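Local coordinates for putative lipoprotein (Parabacteroides distasonis ATCC 8503, PDB 3JX8) that is of unestablished function but, as a putative lipoprotein with adhesin-like head domains of the pectate-lyase-like clan, may serve in lipid binding or cell adhesion, at residues N52-E60 with L66-K74; G169-A180 with E189-A200. All blocks are in the same frame, centred on the assembly; numbering follows the deposited sequence.

Contact 1 (N52-E60 with L66-K74); sequences NLFDYLVTE and LKIYPKSIK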
loop_
_atom_site.group_PDB
_atom_site.type_symbol
_atom_site.label_atom_id
_atom_site.label_comp_id
_atom_site.label_asym_id
_atom_site.label_seq_id
_atom_site.Cartn_x
_atom_site.Cartn_y
_atom_site.Cartn_z
ATOM N N ASN A 52 10.686 -34.829 9.939
ATOM C CA ASN A 52 11.296 -34.724 8.622
ATOM C C ASN A 52 11.486 -33.274 8.130
ATOM O O ASN A 52 12.346 -33.017 7.313
ATOM C CB ASN A 52 10.521 -35.570 7.612
ATOM C CG ASN A 52 9.105 -35.077 7.405
ATOM O OD1 ASN A 52 8.385 -34.801 8.354
ATOM N ND2 ASN A 52 8.695 -34.983 6.144
ATOM N N LEU A 53 10.734 -32.325 8.663
ATOM C CA LEU A 53 10.779 -30.963 8.163
ATOM C C LEU A 53 11.971 -30.119 8.701
ATOM O O LEU A 53 12.341 -29.111 8.074
ATOM C CB LEU A 53 9.439 -30.283 8.437
ATOM C CG LEU A 53 8.246 -30.932 7.720
ATOM C CD1 LEU A 53 6.929 -30.138 7.978
ATOM C CD2 LEU A 53 8.529 -31.132 6.211
ATOM N N PHE A 54 12.609 -30.536 9.806
ATOM C CA PHE A 54 13.775 -29.794 10.330
ATOM C C PHE A 54 14.893 -29.642 9.299
ATOM O O PHE A 54 15.557 -28.643 9.269
ATOM C CB PHE A 54 14.387 -30.468 11.579
ATOM C CG PHE A 54 13.621 -30.213 12.851
ATOM C CD1 PHE A 54 13.650 -28.972 13.451
ATOM C CD2 PHE A 54 12.888 -31.215 13.455
ATOM C CE1 PHE A 54 12.953 -28.723 14.625
ATOM C CE2 PHE A 54 12.196 -30.963 14.642
ATOM C CZ PHE A 54 12.228 -29.714 15.212
ATOM N N ASP A 55 15.107 -30.664 8.488
ATOM C CA ASP A 55 16.097 -30.628 7.416
ATOM C C ASP A 55 15.829 -29.537 6.390
ATOM O O ASP A 55 16.744 -29.188 5.643
ATOM C CB ASP A 55 16.123 -31.959 6.652
ATOM C CG ASP A 55 16.669 -33.118 7.489
ATOM O OD1 ASP A 55 17.437 -32.837 8.440
ATOM O OD2 ASP A 55 16.296 -34.300 7.229
ATOM N N TYR A 56 14.597 -29.025 6.346
ATOM C CA TYR A 56 14.198 -28.002 5.387
ATOM C C TYR A 56 14.048 -26.616 5.995
ATOM O O TYR A 56 13.601 -25.709 5.322
ATOM C CB TYR A 56 12.883 -28.417 4.734
ATOM C CG TYR A 56 13.023 -29.691 3.962
ATOM C CD1 TYR A 56 12.825 -30.918 4.582
ATOM C CD2 TYR A 56 13.397 -29.690 2.614
ATOM C CE1 TYR A 56 12.973 -32.111 3.893
ATOM C CE2 TYR A 56 13.543 -30.879 1.924
ATOM C CZ TYR A 56 13.314 -32.085 2.586
ATOM O OH TYR A 56 13.442 -33.283 1.949
ATOM N N LEU A 57 14.418 -26.458 7.260
ATOM C CA LEU A 57 14.116 -25.261 8.027
ATOM C C LEU A 57 15.417 -24.638 8.540
ATOM O O LEU A 57 16.320 -25.350 8.944
ATOM C CB LEU A 57 13.226 -25.687 9.206
ATOM C CG LEU A 57 12.365 -24.715 9.981
ATOM C CD1 LEU A 57 11.325 -24.091 9.036
ATOM C CD2 LEU A 57 11.698 -25.427 11.200
ATOM N N VAL A 58 15.538 -23.324 8.488
ATOM C CA VAL A 58 16.624 -22.606 9.166
ATOM C C VAL A 58 16.067 -22.166 10.496
ATOM O O VAL A 58 14.943 -21.660 10.543
ATOM C CB VAL A 58 17.069 -21.360 8.364
ATOM C CG1 VAL A 58 18.055 -20.509 9.180
ATOM C CG2 VAL A 58 17.630 -21.793 6.989
ATOM N N THR A 59 16.811 -22.415 11.578
ATOM C CA THR A 59 16.417 -22.010 12.932
ATOM C C THR A 59 17.669 -21.626 13.699
ATOM O O THR A 59 18.352 -22.490 14.233
ATOM C CB THR A 59 15.741 -23.145 13.704
ATOM O OG1 THR A 59 16.646 -24.251 13.785
ATOM C CG2 THR A 59 14.458 -23.607 13.055
ATOM N N GLU A 60 18.004 -20.342 13.745
ATOM C CA GLU A 60 19.228 -19.908 14.377
ATOM C C GLU A 60 19.201 -18.431 14.704
ATOM O O GLU A 60 18.394 -17.671 14.145
ATOM C CB GLU A 60 20.412 -20.159 13.440
ATOM C CG GLU A 60 20.419 -19.259 12.212
ATOM C CD GLU A 60 21.402 -19.684 11.133
ATOM O OE1 GLU A 60 21.792 -20.865 11.059
ATOM O OE2 GLU A 60 21.771 -18.824 10.320
ATOM N N LEU A 66 16.996 -13.644 15.497
ATOM C CA LEU A 66 16.433 -14.970 15.414
ATOM C C LEU A 66 15.820 -15.119 14.028
ATOM O O LEU A 66 14.954 -14.336 13.620
ATOM C CB LEU A 66 15.376 -15.200 16.508
ATOM C CG LEU A 66 14.589 -16.513 16.409
ATOM C CD1 LEU A 66 15.496 -17.723 16.593
ATOM C CD2 LEU A 66 13.408 -16.526 17.398
ATOM N N LYS A 67 16.272 -16.134 13.323
ATOM C CA LYS A 67 15.836 -16.413 11.986
ATOM C C LYS A 67 15.246 -17.810 11.927
ATOM O O LYS A 67 15.954 -18.798 12.225
ATOM C CB LYS A 67 17.032 -16.324 11.058
ATOM C CG LYS A 67 17.646 -14.945 10.997
ATOM C CD LYS A 67 18.952 -14.987 10.216
ATOM C CE LYS A 67 19.611 -13.616 10.151
ATOM N NZ LYS A 67 20.641 -13.509 9.035
ATOM N N ILE A 68 13.961 -17.889 11.554
ATOM C CA ILE A 68 13.231 -19.151 11.377
ATOM C C ILE A 68 12.500 -19.072 10.038
ATOM O O ILE A 68 11.574 -18.277 9.869
ATOM C CB ILE A 68 12.239 -19.430 12.540
ATOM C CG1 ILE A 68 13.026 -19.624 13.840
ATOM C CG2 ILE A 68 11.350 -20.679 12.259
ATOM C CD1 ILE A 68 12.174 -19.774 15.106
ATOM N N TYR A 69 12.923 -19.870 9.074
ATOM C CA TYR A 69 12.260 -19.872 7.777
ATOM C C TYR A 69 12.653 -21.096 6.978
ATOM O O TYR A 69 13.701 -21.693 7.249
ATOM C CB TYR A 69 12.623 -18.595 7.008
ATOM C CG TYR A 69 14.098 -18.342 6.913
ATOM C CD1 TYR A 69 14.846 -18.969 5.949
ATOM C CD2 TYR A 69 14.735 -17.453 7.750
ATOM C CE1 TYR A 69 16.192 -18.763 5.838
ATOM C CE2 TYR A 69 16.119 -17.239 7.642
ATOM C CZ TYR A 69 16.821 -17.909 6.691
ATOM O OH TYR A 69 18.178 -17.736 6.535
ATOM N N PRO A 70 11.815 -21.481 5.993
ATOM C CA PRO A 70 12.180 -22.588 5.118
ATOM C C PRO A 70 13.424 -22.282 4.321
ATOM O O PRO A 70 13.615 -21.147 3.890
ATOM C CB PRO A 70 10.977 -22.733 4.191
ATOM C CG PRO A 70 9.859 -22.074 4.911
ATOM C CD PRO A 70 10.479 -20.956 5.671
ATOM N N LYS A 71 14.286 -23.285 4.159
ATOM C CA LYS A 71 15.459 -23.129 3.327
ATOM C C LYS A 71 15.088 -22.837 1.862
ATOM O O LYS A 71 14.007 -23.211 1.380
ATOM C CB LYS A 71 16.304 -24.401 3.346
ATOM C CG LYS A 71 16.961 -24.713 4.670
ATOM C CD LYS A 71 17.782 -26.003 4.569
ATOM C CE LYS A 71 18.295 -26.386 5.955
ATOM N NZ LYS A 71 19.043 -27.665 5.987
ATOM N N SER A 72 16.034 -22.207 1.174
ATOM C CA SER A 72 16.019 -22.143 -0.276
ATOM C C SER A 72 16.080 -23.513 -0.862
ATOM O O SER A 72 16.754 -24.384 -0.326
ATOM C CB SER A 72 17.234 -21.411 -0.813
ATOM O OG SER A 72 17.229 -20.073 -0.422
ATOM N N ILE A 73 15.430 -23.690 -2.001
ATOM C CA ILE A 73 15.466 -24.968 -2.659
ATOM C C ILE A 73 16.905 -25.309 -3.082
ATOM O O ILE A 73 17.600 -24.490 -3.682
ATOM C CB ILE A 73 14.494 -25.048 -3.832
ATOM C CG1 ILE A 73 13.056 -24.812 -3.307
ATOM C CG2 ILE A 73 14.598 -26.426 -4.500
ATOM C CD1 ILE A 73 11.932 -25.058 -4.303
ATOM N N LYS A 74 17.335 -26.525 -2.715
ATOM C CA LYS A 74 18.668 -27.039 -3.050
ATOM C C LYS A 74 18.875 -26.920 -4.584
ATOM O O LYS A 74 18.049 -27.356 -5.392
ATOM C CB LYS A 74 18.843 -28.478 -2.538
ATOM C CG LYS A 74 20.294 -28.968 -2.426
ATOM C CD LYS A 74 20.394 -30.356 -1.751
#

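Contact 2 (G169-A180 with E189-A200); sequences GEIEVIGTVDRA and EIKAFDCQARKA. With SO4 (sulfate ion), chain I.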
loop_
_atom_site.group_PDB
_atom_site.type_symbol
_atom_site.label_atom_id
_atom_site.label_comp_id
_atom_site.label_asym_id
_atom_site.label_seq_id
_atom_site.Cartn_x
_atom_site.Cartn_y
_atom_site.Cartn_z
ATOM N N GLY A 169 -6.288 -6.321 4.698
ATOM C CA GLY A 169 -6.351 -6.826 6.061
ATOM C C GLY A 169 -6.929 -5.876 7.114
ATOM O O GLY A 169 -7.686 -4.928 6.813
ATOM N N GLU A 170 -6.545 -6.136 8.353
ATOM C CA GLU A 170 -7.114 -5.478 9.507
ATOM C C GLU A 170 -6.113 -5.290 10.674
ATOM O O GLU A 170 -5.409 -6.232 11.061
ATOM C CB GLU A 170 -8.278 -6.303 9.986
ATOM C CG GLU A 170 -9.006 -5.656 11.129
ATOM C CD GLU A 170 -10.089 -6.538 11.714
ATOM O OE1 GLU A 170 -11.086 -6.736 10.989
ATOM O OE2 GLU A 170 -9.937 -6.974 12.900
ATOM N N ILE A 171 -6.054 -4.080 11.210
ATOM C CA ILE A 171 -5.310 -3.791 12.408
ATOM C C ILE A 171 -6.320 -3.298 13.415
ATOM O O ILE A 171 -7.148 -2.430 13.081
ATOM C CB ILE A 171 -4.230 -2.731 12.209
ATOM C CG1 ILE A 171 -3.264 -3.171 11.112
ATOM C CG2 ILE A 171 -3.486 -2.460 13.544
ATOM C CD1 ILE A 171 -2.180 -2.166 10.778
ATOM N N GLU A 172 -6.249 -3.856 14.632
ATOM C CA GLU A 172 -7.111 -3.478 15.738
ATOM C C GLU A 172 -6.294 -3.188 16.993
ATOM O O GLU A 172 -5.418 -3.983 17.373
ATOM C CB GLU A 172 -8.134 -4.569 16.025
ATOM C CG GLU A 172 -9.030 -4.239 17.207
ATOM C CD GLU A 172 -10.226 -5.203 17.365
ATOM O OE1 GLU A 172 -10.273 -6.250 16.701
ATOM O OE2 GLU A 172 -11.133 -4.887 18.167
ATOM N N VAL A 173 -6.589 -2.060 17.641
ATOM C CA VAL A 173 -5.822 -1.587 18.785
ATOM C C VAL A 173 -6.755 -1.096 19.857
ATOM O O VAL A 173 -7.754 -0.415 19.570
ATOM C CB VAL A 173 -4.761 -0.495 18.417
ATOM C CG1 VAL A 173 -3.716 -1.091 17.501
ATOM C CG2 VAL A 173 -5.384 0.769 17.795
ATOM N N ILE A 174 -6.441 -1.478 21.093
ATOM C CA ILE A 174 -7.268 -1.215 22.251
ATOM C C ILE A 174 -6.362 -0.719 23.366
ATOM O O ILE A 174 -5.337 -1.329 23.664
ATOM C CB ILE A 174 -7.979 -2.518 22.706
ATOM C CG1 ILE A 174 -8.901 -3.051 21.580
ATOM C CG2 ILE A 174 -8.750 -2.303 24.036
ATOM C CD1 ILE A 174 -9.312 -4.547 21.744
ATOM N N GLY A 175 -6.725 0.410 23.959
ATOM C CA GLY A 175 -5.976 0.970 25.079
ATOM C C GLY A 175 -5.967 2.481 25.108
ATOM O O GLY A 175 -6.983 3.125 24.831
ATOM N N THR A 176 -4.800 3.029 25.428
ATOM C CA THR A 176 -4.572 4.467 25.517
ATOM C C THR A 176 -3.235 4.816 24.888
ATOM O O THR A 176 -2.238 4.085 25.072
ATOM C CB THR A 176 -4.484 4.907 26.982
ATOM O OG1 THR A 176 -5.749 4.692 27.578
ATOM C CG2 THR A 176 -4.192 6.407 27.108
ATOM N N VAL A 177 -3.206 5.930 24.159
ATOM C CA VAL A 177 -1.996 6.422 23.525
ATOM C C VAL A 177 -2.072 7.940 23.512
ATOM O O VAL A 177 -3.164 8.517 23.464
ATOM C CB VAL A 177 -1.826 5.873 22.075
ATOM C CG1 VAL A 177 -3.044 6.185 21.230
ATOM C CG2 VAL A 177 -0.577 6.459 21.417
ATOM N N ASP A 178 -0.917 8.594 23.590
ATOM C CA ASP A 178 -0.874 10.039 23.538
ATOM C C ASP A 178 -1.032 10.490 22.081
ATOM O O ASP A 178 -1.986 11.204 21.764
ATOM C CB ASP A 178 0.409 10.582 24.144
ATOM C CG ASP A 178 0.408 12.092 24.229
ATOM O OD1 ASP A 178 -0.503 12.666 24.853
ATOM O OD2 ASP A 178 1.320 12.716 23.669
ATOM N N ARG A 179 -0.110 10.074 21.217
ATOM C CA ARG A 179 -0.191 10.374 19.778
ATOM C C ARG A 179 -0.289 9.114 18.954
ATOM O O ARG A 179 0.470 8.165 19.188
ATOM C CB ARG A 179 1.001 11.179 19.304
ATOM C CG ARG A 179 1.057 12.563 19.969
ATOM C CD ARG A 179 2.227 13.382 19.509
ATOM N NE ARG A 179 3.441 12.645 19.777
ATOM C CZ ARG A 179 4.627 12.886 19.232
ATOM N NH1 ARG A 179 4.789 13.890 18.370
ATOM N NH2 ARG A 179 5.669 12.120 19.570
ATOM N N ALA A 180 -1.224 9.120 18.003
ATOM C CA ALA A 180 -1.484 8.006 17.120
ATOM C C ALA A 180 -1.454 8.461 15.664
ATOM O O ALA A 180 -1.925 9.567 15.300
ATOM C CB ALA A 180 -2.851 7.367 17.423
ATOM N N GLU A 189 -8.885 -2.212 6.923
ATOM C CA GLU A 189 -9.546 -1.495 7.992
ATOM C C GLU A 189 -8.696 -1.411 9.251
ATOM O O GLU A 189 -8.108 -2.410 9.686
ATOM C CB GLU A 189 -10.862 -2.216 8.282
ATOM C CG GLU A 189 -11.597 -1.640 9.407
ATOM C CD GLU A 189 -12.932 -2.288 9.657
ATOM O OE1 GLU A 189 -13.206 -3.422 9.168
ATOM O OE2 GLU A 189 -13.697 -1.639 10.378
ATOM N N ILE A 190 -8.605 -0.204 9.812
ATOM C CA ILE A 190 -8.052 -0.020 11.139
ATOM C C ILE A 190 -9.221 0.189 12.105
ATOM O O ILE A 190 -10.122 1.014 11.872
ATOM C CB ILE A 190 -7.061 1.117 11.229
ATOM C CG1 ILE A 190 -5.804 0.785 10.434
ATOM C CG2 ILE A 190 -6.674 1.357 12.711
ATOM C CD1 ILE A 190 -4.787 1.930 10.337
ATOM N N LYS A 191 -9.232 -0.595 13.176
ATOM C CA LYS A 191 -10.268 -0.499 14.188
ATOM C C LYS A 191 -9.637 0.017 15.469
ATOM O O LYS A 191 -8.860 -0.688 16.136
ATOM C CB LYS A 191 -10.878 -1.863 14.476
ATOM C CG LYS A 191 -11.610 -2.521 13.353
ATOM C CD LYS A 191 -12.202 -3.822 13.881
ATOM C CE LYS A 191 -13.065 -4.512 12.860
ATOM N NZ LYS A 191 -13.288 -5.938 13.281
ATOM N N ALA A 192 -9.963 1.244 15.815
ATOM C CA ALA A 192 -9.319 1.883 16.949
ATOM C C ALA A 192 -10.272 2.702 17.784
ATOM O O ALA A 192 -9.842 3.603 18.473
ATOM C CB ALA A 192 -8.121 2.721 16.471
ATOM N N PHE A 193 -11.552 2.362 17.764
ATOM C CA PHE A 193 -12.533 3.068 18.593
ATOM C C PHE A 193 -12.253 2.922 20.088
ATOM O O PHE A 193 -12.575 3.818 20.835
ATOM C CB PHE A 193 -13.974 2.570 18.350
ATOM C CG PHE A 193 -14.727 3.271 17.231
ATOM C CD1 PHE A 193 -14.509 4.607 16.907
ATOM C CD2 PHE A 193 -15.754 2.599 16.575
ATOM C CE1 PHE A 193 -15.255 5.225 15.888
ATOM C CE2 PHE A 193 -16.505 3.223 15.568
ATOM C CZ PHE A 193 -16.248 4.523 15.237
ATOM N N ASP A 194 -11.684 1.792 20.537
ATOM C CA ASP A 194 -11.330 1.645 21.967
ATOM C C ASP A 194 -9.863 1.862 22.239
ATOM O O ASP A 194 -9.318 1.362 23.232
ATOM C CB ASP A 194 -11.764 0.292 22.506
ATOM C CG ASP A 194 -13.255 0.103 22.418
ATOM O OD1 ASP A 194 -14.028 1.096 22.616
ATOM O OD2 ASP A 194 -13.661 -1.052 22.135
ATOM N N CYS A 195 -9.225 2.617 21.352
ATOM C CA CYS A 195 -7.893 3.085 21.592
ATOM C C CYS A 195 -7.989 4.577 21.734
ATOM O O CYS A 195 -8.099 5.283 20.761
ATOM C CB CYS A 195 -6.960 2.693 20.474
ATOM S SG CYS A 195 -5.338 3.414 20.709
ATOM N N GLN A 196 -7.958 5.058 22.969
ATOM C CA GLN A 196 -8.110 6.475 23.233
ATOM C C GLN A 196 -6.819 7.241 22.985
ATOM O O GLN A 196 -5.859 7.124 23.735
ATOM C CB GLN A 196 -8.579 6.697 24.668
ATOM C CG GLN A 196 -8.954 8.122 24.968
ATOM C CD GLN A 196 -9.083 8.376 26.458
ATOM O OE1 GLN A 196 -10.172 8.521 26.969
ATOM N NE2 GLN A 196 -7.964 8.388 27.158
ATOM N N ALA A 197 -6.837 8.045 21.934
ATOM C CA ALA A 197 -5.733 8.916 21.569
ATOM C C ALA A 197 -6.038 10.348 21.971
ATOM O O ALA A 197 -7.171 10.816 21.835
ATOM C CB ALA A 197 -5.499 8.863 20.087
ATOM N N ARG A 198 -5.018 11.068 22.433
ATOM C CA ARG A 198 -5.167 12.507 22.602
ATOM C C ARG A 198 -5.142 13.193 21.231
ATOM O O ARG A 198 -6.035 13.973 20.921
ATOM C CB ARG A 198 -4.100 13.083 23.537
ATOM C CG ARG A 198 -4.265 14.583 23.749
ATOM C CD ARG A 198 -3.272 15.127 24.780
ATOM N NE ARG A 198 -1.894 14.954 24.311
ATOM C CZ ARG A 198 -1.219 15.795 23.528
ATOM N NH1 ARG A 198 -1.755 16.939 23.112
ATOM N NH2 ARG A 198 0.017 15.485 23.147
ATOM N N LYS A 199 -4.092 12.922 20.454
ATOM C CA LYS A 199 -3.965 13.405 19.093
ATOM C C LYS A 199 -3.862 12.230 18.133
ATOM O O LYS A 199 -3.110 11.286 18.378
ATOM C CB LYS A 199 -2.717 14.259 18.937
ATOM C CG LYS A 199 -2.651 15.439 19.917
ATOM C CD LYS A 199 -1.795 16.637 19.405
ATOM C CE LYS A 199 -0.309 16.322 19.237
ATOM N NZ LYS A 199 0.554 17.559 19.029
ATOM N N ALA A 200 -4.603 12.289 17.038
ATOM C CA ALA A 200 -4.523 11.266 15.997
ATOM C C ALA A 200 -4.507 11.873 14.599
ATOM O O ALA A 200 -5.220 12.861 14.299
ATOM C CB ALA A 200 -5.657 10.303 16.114
HETATM S S SO4 I . 0.999 19.100 21.799
HETATM O O1 SO4 I . -0.123 19.202 20.880
HETATM O O2 SO4 I . 2.096 18.387 21.147
HETATM O O3 SO4 I . 1.385 20.440 22.205
HETATM O O4 SO4 I . 0.593 18.407 23.002
HETATM O O HOH W 1 -11.868 -5.708 8.767
HETATM O O HOH W 2 -10.321 -0.373 19.214
#

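Contact 1 (N52-E60 with L66-K74)
Val-58 lies over one face of the Tyr-69 ring: its CB sits 3.9 Å from the ring centroid and 20° off the normal, a CH-pi contact. With chi1 of Tyr-69 at 52°, CG stands between the backbone N and the carbonyl carbon, which folds the ring alongside the valine instead of away from it. The two methyls spread over that face, CG2 of Val-58 reaching CE1 of Tyr-69 at 3.5 Å while CG1 lies nearer CZ and OH. Beneath them the backbones form an antiparallel hydrogen-bonded pair, with Val-58 N to Tyr-69 O at 2.8 Å; Glu-60 and Lys-67 make the next such pair. Beyond the strand, Lys-71 gives two bonds to the turn that leads into strand 57-62. Its N reaches Tyr-56 O at 2.8 Å, and its extended side chain passes CG2 of Val-58 so that NZ meets Asp-55 O at 2.8 Å, from 44° out of the carbonyl plane. Lys-67 turns its ammonium to Glu-62. This is a beta hairpin of strands 57-62 and 65-70. Leu-57 and Ile-68, on the face opposite Val-58 and Tyr-69, pack against Tyr-89 of strand 89-95, and the second hairpin strand bonds onward to strand 25-29.

Contact 2 (G169-A180 with E189-A200)
Two successive coils of a right-handed parallel beta-helix, the architecture of the pectate-lyase-like clan, stack in two ladders one residue apart in register. Strands 170-174 and 189-192 run 4.7 Å apart and 9° from parallel, with Lys-191 N to Ile-171 O at 2.8 Å among their rungs. A type I turn from Ala-192 to Cys-195 then makes the shift, and pairing resumes with Gly-175 beside Cys-195. The backbone angles of Gly-175 suit glycine, since a CB would jam against the preceding carbonyl oxygen. A water spans the offset, donating to Val-173 O and accepting from Asp-194 N.

Inside the coil, Val-173 CG2 touches the CB atoms of Ala-192 (3.6 Å) and Cys-195. Cys-195 SG, anti to its own N, is thereby carried to CG1 of Val-177 at 3.6 Å. The outer surface is charged. Lys-191 stretches across to Glu-170 in a salt bridge whose hydrogen bond, NZ to OE1 3.3 Å, is weak, and a second water lies within hydrogen-bonding distance of both Glu-170 OE1 and Glu-189 OE1.

At the following corner Arg-198 grips Asp-178 side-on, NE to OD1 at 2.7 Å and NH2 to OD2 at 3.1 Å, both on syn sides, with carboxylate and guanidinium planes 31° apart. Lys-199 CG lies over the rim of one guanidinium face, and its NZ holds a sulfate 2.6 Å from O1. Weaker bonds from Arg-198 to O4 complete the grip. The sulfate probably came from the crystallisation liquor. Asp-178 probably offsets much of Arg-198's charge, yet with Lys-199 the corner seems to keep enough to hold an anion.

In the fold
Contact 1 and contact 2 lie on opposite sides of the chain's centre, about 36 Å apart between centres, and do not touch. Both are partly buried, but their topology differs. Contact 1 is a local antiparallel hairpin whose first strand is outermost in its sheet within this chain; contact 2 joins parallel strands of successive coils, and its Ala-180 and Ala-200 begin strands of that same sheet. In contact 1 the face of Leu-57 and Ile-68 is mainly apolar and the other mixed, with a ring-face contact and a lysine-to-carbonyl bond. Contact 2 divides more sharply: valine, isoleucine, alanine and cysteine side chains fill the coil interior, and salt bridges line its outside.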